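Local coordinates for protein N-acetylgalactosaminyltransferase 7 (Homo sapiens, PDB 6IWR) that belongs to the polypeptide GalNAc transferases, pairing a GT-A glycosyltransferase domain with a ricin-type beta-trefoil lectin domain, at residues E320-P325 and L370-C375. Residues are numbered along the deposited sequence; the frame is centred on the assembly and turned at random.
Sequences EPYRSP and LLFVPC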
loop_
_atom_site.group_PDB
_atom_site.type_symbol
_atom_site.label_atom_id
_atom_site.label_comp_id
_atom_site.label_asym_id
_atom_site.label_seq_id
_atom_site.Cartn_x
_atom_site.Cartn_y
_atom_site.Cartn_z
ATOM N N GLU A 320 -4.461 37.471 13.197
ATOM C CA GLU A 320 -3.055 37.863 13.288
ATOM C C GLU A 320 -2.145 36.642 13.437
ATOM O O GLU A 320 -2.613 35.527 13.700
ATOM C CB GLU A 320 -2.833 38.814 14.453
ATOM C CG GLU A 320 -3.492 38.376 15.728
ATOM C CD GLU A 320 -3.421 39.450 16.771
ATOM O OE1 GLU A 320 -2.676 39.289 17.758
ATOM O OE2 GLU A 320 -4.083 40.483 16.577
ATOM N N PRO A 321 -0.825 36.828 13.300
ATOM C CA PRO A 321 0.099 35.705 13.494
ATOM C C PRO A 321 -0.170 35.009 14.815
ATOM O O PRO A 321 -0.804 35.566 15.717
ATOM C CB PRO A 321 1.474 36.375 13.491
ATOM C CG PRO A 321 1.261 37.603 12.677
ATOM C CD PRO A 321 -0.104 38.081 13.034
ATOM N N TYR A 322 0.300 33.765 14.915
ATOM C CA TYR A 322 0.282 33.081 16.204
ATOM C C TYR A 322 1.520 32.198 16.349
ATOM O O TYR A 322 2.246 31.936 15.383
ATOM C CB TYR A 322 -1.019 32.287 16.405
ATOM C CG TYR A 322 -1.341 31.215 15.368
ATOM C CD1 TYR A 322 -0.879 29.903 15.522
ATOM C CD2 TYR A 322 -2.138 31.499 14.268
ATOM C CE1 TYR A 322 -1.183 28.915 14.607
ATOM C CE2 TYR A 322 -2.438 30.518 13.343
ATOM C CZ TYR A 322 -1.962 29.220 13.522
ATOM O OH TYR A 322 -2.267 28.221 12.622
ATOM N N ARG A 323 1.765 31.748 17.582
ATOM C CA ARG A 323 2.949 30.939 17.860
ATOM C C ARG A 323 2.734 29.467 17.488
ATOM O O ARG A 323 1.700 28.875 17.809
ATOM C CB ARG A 323 3.332 31.050 19.332
ATOM C CG ARG A 323 3.492 32.476 19.824
ATOM C CD ARG A 323 4.062 32.571 21.231
ATOM N NE ARG A 323 3.210 31.964 22.254
ATOM C CZ ARG A 323 3.500 32.004 23.550
ATOM N NH1 ARG A 323 4.594 32.641 23.936
ATOM N NH2 ARG A 323 2.716 31.432 24.448
ATOM N N SER A 324 3.730 28.876 16.829
ATOM C CA SER A 324 3.825 27.442 16.652
ATOM C C SER A 324 5.110 26.915 17.294
ATOM O O SER A 324 6.144 27.584 17.240
ATOM C CB SER A 324 3.809 27.064 15.169
ATOM O OG SER A 324 4.015 25.663 15.015
ATOM N N PRO A 325 5.088 25.730 17.909
ATOM C CA PRO A 325 6.349 25.184 18.431
ATOM C C PRO A 325 7.309 24.751 17.328
ATOM O O PRO A 325 8.527 24.724 17.564
ATOM C CB PRO A 325 5.903 23.989 19.291
ATOM C CG PRO A 325 4.412 24.148 19.471
ATOM C CD PRO A 325 3.943 24.858 18.213
ATOM N N LEU A 370 8.743 31.714 16.470
ATOM C CA LEU A 370 8.292 31.095 15.236
ATOM C C LEU A 370 6.791 31.334 15.169
ATOM O O LEU A 370 6.048 30.857 16.037
ATOM C CB LEU A 370 8.614 29.609 15.245
ATOM C CG LEU A 370 8.736 28.770 13.977
ATOM C CD1 LEU A 370 8.064 27.457 14.216
ATOM C CD2 LEU A 370 8.160 29.454 12.804
ATOM N N LEU A 371 6.334 32.082 14.160
ATOM C CA LEU A 371 4.920 32.420 14.030
ATOM C C LEU A 371 4.339 31.888 12.728
ATOM O O LEU A 371 4.959 32.015 11.664
ATOM C CB LEU A 371 4.717 33.917 14.092
ATOM C CG LEU A 371 5.364 34.535 15.313
ATOM C CD1 LEU A 371 5.354 36.037 15.153
ATOM C CD2 LEU A 371 4.595 34.117 16.545
ATOM N N PHE A 372 3.159 31.277 12.830
ATOM C CA PHE A 372 2.325 31.001 11.666
ATOM C C PHE A 372 1.503 32.237 11.350
ATOM O O PHE A 372 1.005 32.910 12.258
ATOM C CB PHE A 372 1.381 29.825 11.914
ATOM C CG PHE A 372 2.049 28.481 11.879
ATOM C CD1 PHE A 372 3.430 28.364 11.875
ATOM C CD2 PHE A 372 1.278 27.324 11.878
ATOM C CE1 PHE A 372 4.020 27.124 11.853
ATOM C CE2 PHE A 372 1.864 26.082 11.862
ATOM C CZ PHE A 372 3.233 25.983 11.842
ATOM N N VAL A 373 1.352 32.528 10.062
ATOM C CA VAL A 373 0.754 33.785 9.610
ATOM C C VAL A 373 -0.532 33.487 8.845
ATOM O O VAL A 373 -0.477 33.241 7.638
ATOM C CB VAL A 373 1.752 34.589 8.754
ATOM C CG1 VAL A 373 1.171 35.929 8.334
ATOM C CG2 VAL A 373 3.085 34.785 9.499
ATOM N N PRO A 374 -1.705 33.507 9.497
ATOM C CA PRO A 374 -2.953 33.147 8.800
ATOM C C PRO A 374 -3.206 33.922 7.536
ATOM O O PRO A 374 -3.951 33.459 6.666
ATOM C CB PRO A 374 -4.032 33.470 9.849
ATOM C CG PRO A 374 -3.355 33.218 11.113
ATOM C CD PRO A 374 -1.968 33.793 10.916
ATOM N N CYS A 375 -2.669 35.116 7.427
ATOM C CA CYS A 375 -2.983 35.899 6.251
ATOM C C CYS A 375 -1.995 35.658 5.126
ATOM O O CYS A 375 -2.169 36.225 4.043
ATOM C CB CYS A 375 -3.067 37.393 6.609
ATOM S SG CYS A 375 -4.569 37.818 7.554
#
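Glu-320 meets Pro-374 through its backbone: the carbonyl O lies 3.3 Å from Pro-374 CD. Next, Pro-321 sets its CB against Leu-371 CB, while its CA directs a C-H at the carbonyl O of Phe-372.

Tyr-322 forms the antiparallel hydrogen-bonded pair with Phe-372. Its N reaches Phe-372 O at 2.9 Å, in the carbonyl plane. The return bond from Phe-372 N to Tyr-322 O is as short but bends to 135° at the hydrogen. With CG held between backbone N and carbonyl carbon (chi1 58°), the phenol folds over the neighbouring strand. Phe-372 CB makes a CH-pi contact over one face of this ring, 4.0 Å from the centroid. Pro-374 CG approaches the ring edge, 3.6 Å from Tyr-322 CE2. The two aromatic planes are oblique, at 59°, and Tyr-322 OH lies at the edge of the Phe-372 ring.

Arg-323, in a non-hydrogen-bonded pair with Leu-371, lays its CG against Leu-371 CD2 on the other face of the sheet; its NH2 forms a salt bridge with Glu-311. Ser-324 N donates to Leu-370 O at 3.2 Å, nearly straight at the hydrogen. Its CB makes a CH-pi contact over one face of the Phe-372 ring, offset toward the rim and 3.5 Å from the centroid.

Strand 322-323 thus adds a short antiparallel edge to 369-373, which pairs on with 264-274 within the GT-A sheet. Three backbone bonds set the register, while the aromatic side combines CH-pi and van der Waals contact with two buried hydroxyls satisfied by backbone groups outside the two segments: Ala-292 O for Tyr-322, Ala-326 O and Gly-294 N for Ser-324.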